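Side-chain contacts in glutathione S-transferase (Acinetobacter baumannii, PDB 4MP4), which probably conjugates the thiol of glutathione to electrophilic substrates: residues Ile77-Glu82 with Ala89-Asp94; Ile95-Arg100 with Phe158-Trp163; Lys139-Leu144 with Gln175-Asn180. All blocks are in the same frame, centred on the assembly; numbering follows the deposited sequence.

Interaction 1: Ile77-Glu82 with Ala89-Asp94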
loop_
_atom_site.group_PDB
_atom_site.type_symbol
_atom_site.label_atom_id
_atom_site.label_comp_id
_atom_site.label_asym_id
_atom_site.label_seq_id
_atom_site.Cartn_x
_atom_site.Cartn_y
_atom_site.Cartn_z
ATOM N N ILE A 77 2.497 -8.490 -5.025
ATOM C CA ILE A 77 2.690 -9.367 -6.171
ATOM C C ILE A 77 3.858 -8.897 -7.032
ATOM O O ILE A 77 4.717 -9.702 -7.408
ATOM C CB ILE A 77 1.399 -9.513 -7.019
ATOM C CG1 ILE A 77 0.365 -10.359 -6.264
ATOM C CG2 ILE A 77 1.701 -10.161 -8.361
ATOM C CD1 ILE A 77 -1.029 -10.298 -6.841
ATOM N N LEU A 78 3.909 -7.594 -7.309
ATOM C CA LEU A 78 5.002 -7.027 -8.102
ATOM C C LEU A 78 6.371 -7.266 -7.453
ATOM O O LEU A 78 7.306 -7.757 -8.104
ATOM C CB LEU A 78 4.780 -5.526 -8.364
ATOM C CG LEU A 78 3.661 -5.189 -9.345
ATOM C CD1 LEU A 78 3.229 -3.742 -9.231
ATOM C CD2 LEU A 78 4.108 -5.509 -10.760
ATOM N N GLU A 79 6.467 -6.930 -6.169
ATOM C CA GLU A 79 7.687 -7.118 -5.397
ATOM C C GLU A 79 8.166 -8.573 -5.499
ATOM O O GLU A 79 9.361 -8.859 -5.654
ATOM C CB GLU A 79 7.436 -6.723 -3.940
ATOM C CG GLU A 79 8.512 -5.844 -3.334
ATOM C CD GLU A 79 8.401 -4.395 -3.755
ATOM O OE1 GLU A 79 7.666 -3.646 -3.082
ATOM O OE2 GLU A 79 9.055 -3.995 -4.741
ATOM N N TYR A 80 7.204 -9.485 -5.449
ATOM C CA TYR A 80 7.468 -10.912 -5.527
ATOM C C TYR A 80 8.012 -11.308 -6.899
ATOM O O TYR A 80 8.887 -12.166 -7.016
ATOM C CB TYR A 80 6.171 -11.650 -5.209
ATOM C CG TYR A 80 6.211 -13.115 -5.425
ATOM C CD1 TYR A 80 7.009 -13.924 -4.636
ATOM C CD2 TYR A 80 5.442 -13.703 -6.405
ATOM C CE1 TYR A 80 7.053 -15.277 -4.825
ATOM C CE2 TYR A 80 5.478 -15.067 -6.605
ATOM C CZ TYR A 80 6.286 -15.848 -5.812
ATOM O OH TYR A 80 6.328 -17.210 -6.002
ATOM N N LEU A 81 7.501 -10.656 -7.935
ATOM C CA LEU A 81 7.949 -10.894 -9.295
ATOM C C LEU A 81 9.368 -10.365 -9.525
ATOM O O LEU A 81 10.163 -10.993 -10.234
ATOM C CB LEU A 81 6.967 -10.264 -10.295
ATOM C CG LEU A 81 5.601 -10.955 -10.472
ATOM C CD1 LEU A 81 4.789 -10.318 -11.614
ATOM C CD2 LEU A 81 5.764 -12.451 -10.700
ATOM N N GLU A 82 9.683 -9.212 -8.932
ATOM C CA GLU A 82 11.023 -8.650 -9.041
ATOM C C GLU A 82 12.054 -9.563 -8.370
ATOM O O GLU A 82 13.147 -9.777 -8.898
ATOM C CB GLU A 82 11.084 -7.264 -8.395
ATOM C CG GLU A 82 10.373 -6.163 -9.150
ATOM C CD GLU A 82 11.053 -5.796 -10.456
ATOM O OE1 GLU A 82 11.921 -4.891 -10.448
ATOM O OE2 GLU A 82 10.702 -6.404 -11.491
ATOM N N ALA A 89 14.065 -5.731 -14.237
ATOM C CA ALA A 89 13.459 -4.864 -13.250
ATOM C C ALA A 89 12.397 -3.980 -13.898
ATOM O O ALA A 89 12.560 -3.515 -15.028
ATOM C CB ALA A 89 14.528 -4.024 -12.560
ATOM N N ILE A 90 11.300 -3.767 -13.180
ATOM C CA ILE A 90 10.261 -2.845 -13.632
ATOM C C ILE A 90 10.142 -1.692 -12.638
ATOM O O ILE A 90 9.143 -0.994 -12.609
ATOM C CB ILE A 90 8.906 -3.548 -13.839
ATOM C CG1 ILE A 90 8.409 -4.169 -12.541
ATOM C CG2 ILE A 90 9.014 -4.631 -14.920
ATOM C CD1 ILE A 90 7.141 -4.963 -12.714
ATOM N N TYR A 91 11.188 -1.533 -11.825
ATOM C CA TYR A 91 11.426 -0.364 -10.985
ATOM C C TYR A 91 12.813 0.170 -11.343
ATOM O O TYR A 91 13.643 -0.574 -11.847
ATOM C CB TYR A 91 11.386 -0.740 -9.497
ATOM C CG TYR A 91 10.011 -1.095 -9.012
ATOM C CD1 TYR A 91 9.066 -0.106 -8.751
ATOM C CD2 TYR A 91 9.637 -2.415 -8.843
ATOM C CE1 TYR A 91 7.796 -0.425 -8.322
ATOM C CE2 TYR A 91 8.360 -2.742 -8.409
ATOM C CZ TYR A 91 7.449 -1.737 -8.148
ATOM O OH TYR A 91 6.188 -2.055 -7.725
ATOM N N PRO A 92 13.071 1.460 -11.076
ATOM C CA PRO A 92 14.367 2.044 -11.442
ATOM C C PRO A 92 15.509 1.305 -10.736
ATOM O O PRO A 92 15.268 0.669 -9.700
ATOM C CB PRO A 92 14.260 3.481 -10.918
ATOM C CG PRO A 92 12.780 3.733 -10.784
ATOM C CD PRO A 92 12.201 2.429 -10.380
ATOM N N LYS A 93 16.726 1.365 -11.280
ATOM C CA LYS A 93 17.829 0.631 -10.660
ATOM C C LYS A 93 18.506 1.400 -9.514
ATOM O O LYS A 93 18.929 0.797 -8.544
ATOM C CB LYS A 93 18.842 0.086 -11.684
ATOM C CG LYS A 93 19.660 1.134 -12.399
ATOM C CD LYS A 93 20.610 0.509 -13.412
ATOM C CE LYS A 93 21.081 1.547 -14.433
ATOM N NZ LYS A 93 19.937 2.176 -15.171
ATOM N N ASP A 94 18.600 2.720 -9.615
ATOM C CA ASP A 94 19.114 3.504 -8.496
ATOM C C ASP A 94 18.241 3.289 -7.251
ATOM O O ASP A 94 17.009 3.346 -7.324
ATOM C CB ASP A 94 19.175 4.992 -8.864
ATOM C CG ASP A 94 19.468 5.887 -7.665
ATOM O OD1 ASP A 94 20.004 5.395 -6.652
ATOM O OD2 ASP A 94 19.164 7.097 -7.735
#

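Interaction 2: Ile95-Arg100 with Phe158-Trp163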
loop_
_atom_site.group_PDB
_atom_site.type_symbol
_atom_site.label_atom_id
_atom_site.label_comp_id
_atom_site.label_asym_id
_atom_site.label_seq_id
_atom_site.Cartn_x
_atom_site.Cartn_y
_atom_site.Cartn_z
ATOM N N ILE A 95 18.887 3.065 -6.108
ATOM C CA ILE A 95 18.174 2.760 -4.873
ATOM C C ILE A 95 17.228 3.881 -4.431
ATOM O O ILE A 95 16.157 3.611 -3.876
ATOM C CB ILE A 95 19.131 2.414 -3.720
ATOM C CG1 ILE A 95 18.335 1.876 -2.526
ATOM C CG2 ILE A 95 19.992 3.614 -3.352
ATOM C CD1 ILE A 95 19.169 1.610 -1.291
ATOM N N GLN A 96 17.596 5.132 -4.694
ATOM C CA GLN A 96 16.729 6.229 -4.269
ATOM C C GLN A 96 15.546 6.457 -5.208
ATOM O O GLN A 96 14.442 6.759 -4.759
ATOM C CB GLN A 96 17.524 7.501 -3.977
ATOM C CG GLN A 96 18.157 7.415 -2.604
ATOM C CD GLN A 96 19.191 8.483 -2.315
ATOM O OE1 GLN A 96 19.069 9.636 -2.741
ATOM N NE2 GLN A 96 20.222 8.098 -1.570
ATOM N N ALA A 97 15.777 6.279 -6.503
ATOM C CA ALA A 97 14.704 6.352 -7.479
ATOM C C ALA A 97 13.696 5.222 -7.246
ATOM O O ALA A 97 12.492 5.445 -7.333
ATOM C CB ALA A 97 15.268 6.314 -8.905
ATOM N N ARG A 98 14.190 4.023 -6.927
ATOM C CA ARG A 98 13.314 2.892 -6.596
ATOM C C ARG A 98 12.444 3.157 -5.365
ATOM O O ARG A 98 11.256 2.810 -5.338
ATOM C CB ARG A 98 14.115 1.611 -6.384
ATOM C CG ARG A 98 13.271 0.406 -5.944
ATOM C CD ARG A 98 14.178 -0.727 -5.507
ATOM N NE ARG A 98 15.287 -0.770 -6.439
ATOM C CZ ARG A 98 16.568 -0.726 -6.112
ATOM N NH1 ARG A 98 16.951 -0.695 -4.843
ATOM N NH2 ARG A 98 17.463 -0.746 -7.082
ATOM N N ALA A 99 13.040 3.767 -4.353
ATOM C CA ALA A 99 12.304 4.150 -3.159
ATOM C C ALA A 99 11.240 5.177 -3.540
ATOM O O ALA A 99 10.068 5.039 -3.162
ATOM C CB ALA A 99 13.242 4.691 -2.090
ATOM N N ARG A 100 11.639 6.179 -4.321
ATOM C CA ARG A 100 10.690 7.190 -4.795
ATOM C C ARG A 100 9.570 6.510 -5.601
ATOM O O ARG A 100 8.383 6.810 -5.414
ATOM C CB ARG A 100 11.396 8.295 -5.603
ATOM C CG ARG A 100 10.472 9.402 -6.153
ATOM C CD ARG A 100 10.041 10.466 -5.099
ATOM N NE ARG A 100 11.145 11.323 -4.673
ATOM C CZ ARG A 100 11.638 11.369 -3.435
ATOM N NH1 ARG A 100 12.657 12.182 -3.146
ATOM N NH2 ARG A 100 11.118 10.606 -2.482
ATOM N N PHE A 158 9.440 9.578 -19.242
ATOM C CA PHE A 158 9.042 8.686 -18.149
ATOM C C PHE A 158 9.396 9.315 -16.801
ATOM O O PHE A 158 10.150 10.273 -16.755
ATOM C CB PHE A 158 9.738 7.340 -18.287
ATOM C CG PHE A 158 9.452 6.650 -19.583
ATOM C CD1 PHE A 158 8.267 5.945 -19.762
ATOM C CD2 PHE A 158 10.354 6.714 -20.632
ATOM C CE1 PHE A 158 7.993 5.303 -20.953
ATOM C CE2 PHE A 158 10.087 6.075 -21.826
ATOM C CZ PHE A 158 8.903 5.369 -21.987
ATOM N N LEU A 159 8.851 8.773 -15.712
ATOM C CA LEU A 159 9.033 9.355 -14.380
ATOM C C LEU A 159 10.470 9.299 -13.875
ATOM O O LEU A 159 10.948 10.239 -13.243
ATOM C CB LEU A 159 8.138 8.632 -13.372
ATOM C CG LEU A 159 6.660 9.014 -13.330
ATOM C CD1 LEU A 159 5.900 8.006 -12.462
ATOM C CD2 LEU A 159 6.508 10.446 -12.809
ATOM N N PHE A 160 11.151 8.194 -14.155
ATOM C CA PHE A 160 12.437 7.903 -13.539
ATOM C C PHE A 160 13.530 7.587 -14.562
ATOM O O PHE A 160 14.423 6.777 -14.305
ATOM C CB PHE A 160 12.280 6.750 -12.537
ATOM C CG PHE A 160 11.268 7.029 -11.467
ATOM C CD1 PHE A 160 11.495 8.026 -10.525
ATOM C CD2 PHE A 160 10.074 6.326 -11.419
ATOM C CE1 PHE A 160 10.551 8.312 -9.545
ATOM C CE2 PHE A 160 9.137 6.600 -10.444
ATOM C CZ PHE A 160 9.374 7.597 -9.502
ATOM N N GLY A 161 13.459 8.242 -15.715
ATOM C CA GLY A 161 14.425 8.029 -16.783
ATOM C C GLY A 161 13.839 7.116 -17.836
ATOM O O GLY A 161 13.283 7.563 -18.845
ATOM N N SER A 162 13.939 5.821 -17.583
ATOM C CA SER A 162 13.297 4.841 -18.440
ATOM C C SER A 162 11.990 4.368 -17.822
ATOM O O SER A 162 11.693 4.635 -16.665
ATOM C CB SER A 162 14.234 3.657 -18.702
ATOM O OG SER A 162 14.694 3.085 -17.496
ATOM N N TRP A 163 11.209 3.662 -18.615
ATOM C CA TRP A 163 9.919 3.181 -18.182
ATOM C C TRP A 163 9.975 2.362 -16.882
ATOM O O TRP A 163 10.879 1.560 -16.679
ATOM C CB TRP A 163 9.299 2.350 -19.300
ATOM C CG TRP A 163 7.922 1.925 -18.956
ATOM C CD1 TRP A 163 6.765 2.618 -19.195
ATOM C CD2 TRP A 163 7.540 0.725 -18.282
ATOM N NE1 TRP A 163 5.691 1.914 -18.722
ATOM C CE2 TRP A 163 6.134 0.749 -18.148
ATOM C CE3 TRP A 163 8.248 -0.366 -17.768
ATOM C CZ2 TRP A 163 5.417 -0.272 -17.533
ATOM C CZ3 TRP A 163 7.535 -1.391 -17.154
ATOM C CH2 TRP A 163 6.132 -1.333 -17.044
#

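Interaction 3: Lys139-Leu144 with Gln175-Asn180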
loop_
_atom_site.group_PDB
_atom_site.type_symbol
_atom_site.label_atom_id
_atom_site.label_comp_id
_atom_site.label_asym_id
_atom_site.label_seq_id
_atom_site.Cartn_x
_atom_site.Cartn_y
_atom_site.Cartn_z
ATOM N N LYS A 139 -9.578 18.562 -4.872
ATOM C CA LYS A 139 -8.365 18.693 -4.091
ATOM C C LYS A 139 -7.391 17.536 -4.376
ATOM O O LYS A 139 -6.169 17.742 -4.421
ATOM C CB LYS A 139 -8.722 18.787 -2.603
ATOM C CG LYS A 139 -7.816 19.678 -1.797
ATOM C CD LYS A 139 -8.624 20.648 -0.925
ATOM C CE LYS A 139 -9.489 19.915 0.104
ATOM N NZ LYS A 139 -10.350 20.860 0.884
ATOM N N ALA A 140 -7.928 16.331 -4.570
ATOM C CA ALA A 140 -7.087 15.179 -4.907
ATOM C C ALA A 140 -6.509 15.349 -6.312
ATOM O O ALA A 140 -5.333 15.080 -6.540
ATOM C CB ALA A 140 -7.866 13.884 -4.802
ATOM N N ALA A 141 -7.340 15.820 -7.242
ATOM C CA ALA A 141 -6.917 16.000 -8.626
ATOM C C ALA A 141 -5.766 16.985 -8.716
ATOM O O ALA A 141 -4.794 16.735 -9.420
ATOM C CB ALA A 141 -8.078 16.450 -9.507
ATOM N N GLU A 142 -5.871 18.090 -7.985
ATOM C CA GLU A 142 -4.814 19.102 -7.963
ATOM C C GLU A 142 -3.524 18.580 -7.340
ATOM O O GLU A 142 -2.416 18.895 -7.798
ATOM C CB GLU A 142 -5.282 20.359 -7.217
ATOM C CG GLU A 142 -6.098 21.300 -8.077
ATOM C CD GLU A 142 -5.302 21.845 -9.260
ATOM O OE1 GLU A 142 -4.048 21.909 -9.173
ATOM O OE2 GLU A 142 -5.931 22.204 -10.278
ATOM N N LYS A 143 -3.682 17.787 -6.284
ATOM C CA LYS A 143 -2.554 17.174 -5.617
ATOM C C LYS A 143 -1.852 16.200 -6.562
ATOM O O LYS A 143 -0.631 16.133 -6.599
ATOM C CB LYS A 143 -3.029 16.486 -4.348
ATOM C CG LYS A 143 -1.931 16.166 -3.385
ATOM C CD LYS A 143 -2.539 15.675 -2.091
ATOM C CE LYS A 143 -1.545 14.857 -1.281
ATOM N NZ LYS A 143 -2.266 13.844 -0.464
ATOM N N LEU A 144 -2.641 15.466 -7.340
ATOM C CA LEU A 144 -2.134 14.589 -8.378
ATOM C C LEU A 144 -1.371 15.379 -9.439
ATOM O O LEU A 144 -0.274 14.989 -9.840
ATOM C CB LEU A 144 -3.291 13.806 -9.037
ATOM C CG LEU A 144 -2.944 12.942 -10.259
ATOM C CD1 LEU A 144 -1.986 11.807 -9.867
ATOM C CD2 LEU A 144 -4.181 12.375 -10.954
ATOM N N GLN A 175 -5.887 9.104 -16.407
ATOM C CA GLN A 175 -6.908 8.741 -17.369
ATOM C C GLN A 175 -8.303 8.798 -16.762
ATOM O O GLN A 175 -9.279 9.038 -17.473
ATOM C CB GLN A 175 -6.628 7.357 -17.967
ATOM C CG GLN A 175 -5.622 7.365 -19.146
ATOM C CD GLN A 175 -6.207 7.952 -20.435
ATOM O OE1 GLN A 175 -6.785 9.037 -20.435
ATOM N NE2 GLN A 175 -6.064 7.226 -21.531
ATOM N N ARG A 176 -8.390 8.595 -15.452
ATOM C CA ARG A 176 -9.655 8.708 -14.734
ATOM C C ARG A 176 -10.222 10.100 -14.942
ATOM O O ARG A 176 -11.431 10.295 -15.004
ATOM C CB ARG A 176 -9.469 8.447 -13.223
ATOM C CG ARG A 176 -8.864 7.107 -12.905
ATOM C CD ARG A 176 -8.519 6.940 -11.418
ATOM N NE ARG A 176 -9.610 6.229 -10.782
ATOM C CZ ARG A 176 -9.516 5.029 -10.238
ATOM N NH1 ARG A 176 -8.354 4.413 -10.187
ATOM N NH2 ARG A 176 -10.592 4.470 -9.716
ATOM N N LEU A 177 -9.333 11.069 -15.074
ATOM C CA LEU A 177 -9.732 12.451 -15.252
ATOM C C LEU A 177 -9.892 12.788 -16.730
ATOM O O LEU A 177 -10.888 13.384 -17.153
ATOM C CB LEU A 177 -8.677 13.351 -14.626
ATOM C CG LEU A 177 -8.680 13.398 -13.104
ATOM C CD1 LEU A 177 -7.411 14.072 -12.601
ATOM C CD2 LEU A 177 -9.926 14.150 -12.625
ATOM N N ILE A 178 -8.899 12.400 -17.515
ATOM C CA ILE A 178 -8.872 12.718 -18.933
ATOM C C ILE A 178 -10.078 12.133 -19.670
ATOM O O ILE A 178 -10.800 12.846 -20.372
ATOM C CB ILE A 178 -7.565 12.222 -19.569
ATOM C CG1 ILE A 178 -6.376 12.985 -18.959
ATOM C CG2 ILE A 178 -7.612 12.392 -21.071
ATOM C CD1 ILE A 178 -5.049 12.297 -19.108
ATOM N N GLN A 179 -10.315 10.844 -19.471
ATOM C CA GLN A 179 -11.351 10.145 -20.212
ATOM C C GLN A 179 -12.743 10.576 -19.793
ATOM O O GLN A 179 -13.709 10.356 -20.529
ATOM C CB GLN A 179 -11.185 8.632 -20.060
ATOM C CG GLN A 179 -9.877 8.147 -20.624
ATOM C CD GLN A 179 -9.772 8.528 -22.084
ATOM O OE1 GLN A 179 -10.763 8.481 -22.791
ATOM N NE2 GLN A 179 -8.591 8.947 -22.528
ATOM N N ASN A 180 -12.839 11.196 -18.616
ATOM C CA ASN A 180 -14.119 11.660 -18.106
ATOM C C ASN A 180 -14.443 13.088 -18.525
ATOM O O ASN A 180 -15.572 13.540 -18.379
ATOM C CB ASN A 180 -14.187 11.502 -16.589
ATOM C CG ASN A 180 -15.612 11.617 -16.046
ATOM O OD1 ASN A 180 -16.364 10.635 -16.003
ATOM N ND2 ASN A 180 -15.982 12.811 -15.628
#

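Interaction 1: Ile77-Glu82 with Ala89-Asp94
Ala89 opens the contact by laying its backbone against the carboxylate of Glu82, at the start of the linker that leads out of the thioredoxin-like N-terminal domain of this glutathione transferase fold. The linker runs on from the end of helix 74-84 toward helix 95-110, and the side chains of Ile90 and Tyr91 reach back to the helix it has left. Glu82 OE1 lies 3.2 Å from Ala89 CA, and the same oxygen accepts the next backbone amide. That bond, Ile90 N to Glu82 OE1 at 3.0 Å, has an N-H...O angle of 151°; the amide comes in on the syn side of the oxygen, but well out of the carboxylate plane. A bend at chi2 (-69°) turns the Glu82 chain so that its carboxylate can serve the linker. The stronger polar partner of this group lies elsewhere: Lys31, through a salt bridge to OE2, so one carboxylate joins the linker to a lysine just after helix 19-30.

The side chain of Ile90 has CG1 set between its backbone N and carbonyl carbon (chi1 61°), which places CG1 3.4 Å from Glu82 OE2 and carries CD1 on to Leu78 CD2, 3.6 Å away. The two aliphatic chains cross at about a right angle.

Tyr91 leaves its backbone toward the helix, and its ring lies with one edge against Glu82. Both Glu82 CG, 3.8 Å from Tyr91 CD2, and Glu82 OE1 meet that edge at CD2. Further along, Glu79 OE2, already salt-bridged to Arg102, approaches Tyr91 CE2 obliquely at 3.9 Å. The phenol hydroxyl is hydrogen-bonded to Gln105 of helix 95-110 while resting on Leu78, with Tyr91 OH 3.7 Å from Leu78 CD1 and 3.8 Å from Leu78 CB.

Interaction 2: Ile95-Arg100 with Phe158-Trp163
Arg100 NH2 is held by two oxygens, the backbone O of Ala70 in the second subunit and, more weakly, OE1 of Gln103 in its own chain, while the aliphatic root of the same side chain meets Phe160. This is where the first turns of helix 95-110, in the all-helical C-terminal domain, are touched by the loop ahead of helix 165-178. Arg100 CG is 3.6 Å from Phe160 CE1, arriving at the edge of the ring near its plane. With CG anti to the backbone N (chi1 180°) the chain first runs up to the ring; bends at chi2 and chi3 then lead the guanidinium away, leaving its plane 51° from that of the phenyl. Over one ring face sits Ala97 O, 4.1 Å above the plane and displaced toward the rim, and the opposite face receives Leu159 CB. Ala97 CB adds a looser touch, 4.4 Å from Phe160 CD1, and Pro92 of the linker packs on both Ala97 and Phe160. The chemistry across these segments is therefore van der Waals contact with one phenyl ring, and the arginine's charged end is spent on the dimer interface instead.

Interaction 3: Lys139-Leu144 with Gln175-Asn180
Within the all-helical C-terminal domain of the glutathione transferase fold, helix 135-151 packs against the last turns of helix 165-178, and within these segments Leu177 meets both Ala141 and Leu144. Its CD1 methyl is the shared point of contact, 4.0 Å from Ala141 CB and also 4.0 Å from Leu144 CD2. Seen from that methyl, the two partners lie roughly at right angles to each other, so Leu177 CD1 nestles beside the ridge that residues three apart form on one face of helix 135-151. The other branch is less close, with Leu177 CD2 4.3 Å from Ala141 CB.

Leucine meets leucine tip to tip: Leu144 and Leu177 extend toward one another and only their terminal methyls come together. Leu144 reaches out with CG anti to its backbone N (chi1 174°). Ala141, with just a methyl to offer, lets the backbones come nearest at this level, the CA atoms of Ala141 and Leu177 being 8.0 Å apart.

Leu144 also packs on Leu170, Met173 and Leu174, so the seam continues back along helix 165-178. Nearby, Arg176 NE bonds to the backbone O of Arg119, and past the helix end Asn180 OD1 accepts from the amide of Lys129. Inside the segment 175-180, Gln179 NE2 donates to Gln175 OE1, linking two side chains one turn apart.

All three touching residues are buried, and the side chains that meet are purely aliphatic. The helices are thus joined here by burial of aliphatic methyls, an association without directional bonds.

From the N terminus, interaction 1 comes first and closes a short loop of six residues, pinning the start of the interdomain linker to the C-terminal part of helix 74-84. Asp94 then N-caps helix 95-110, where interaction 2 begins at once. The two contacts touch through Pro92, whose CG is 3.5 Å from Phe160 CB, and both reach the second subunit. Interaction 2 spans 57 intervening residues to the loop before helix 165-178. Interaction 3 opens inside that span and closes beyond it, so the two cross without touching, their nearest atoms about 9 Å apart. Interaction 3 ties helix 135-151 to helix 165-178, on the opposite side of the chain's centre from interaction 1.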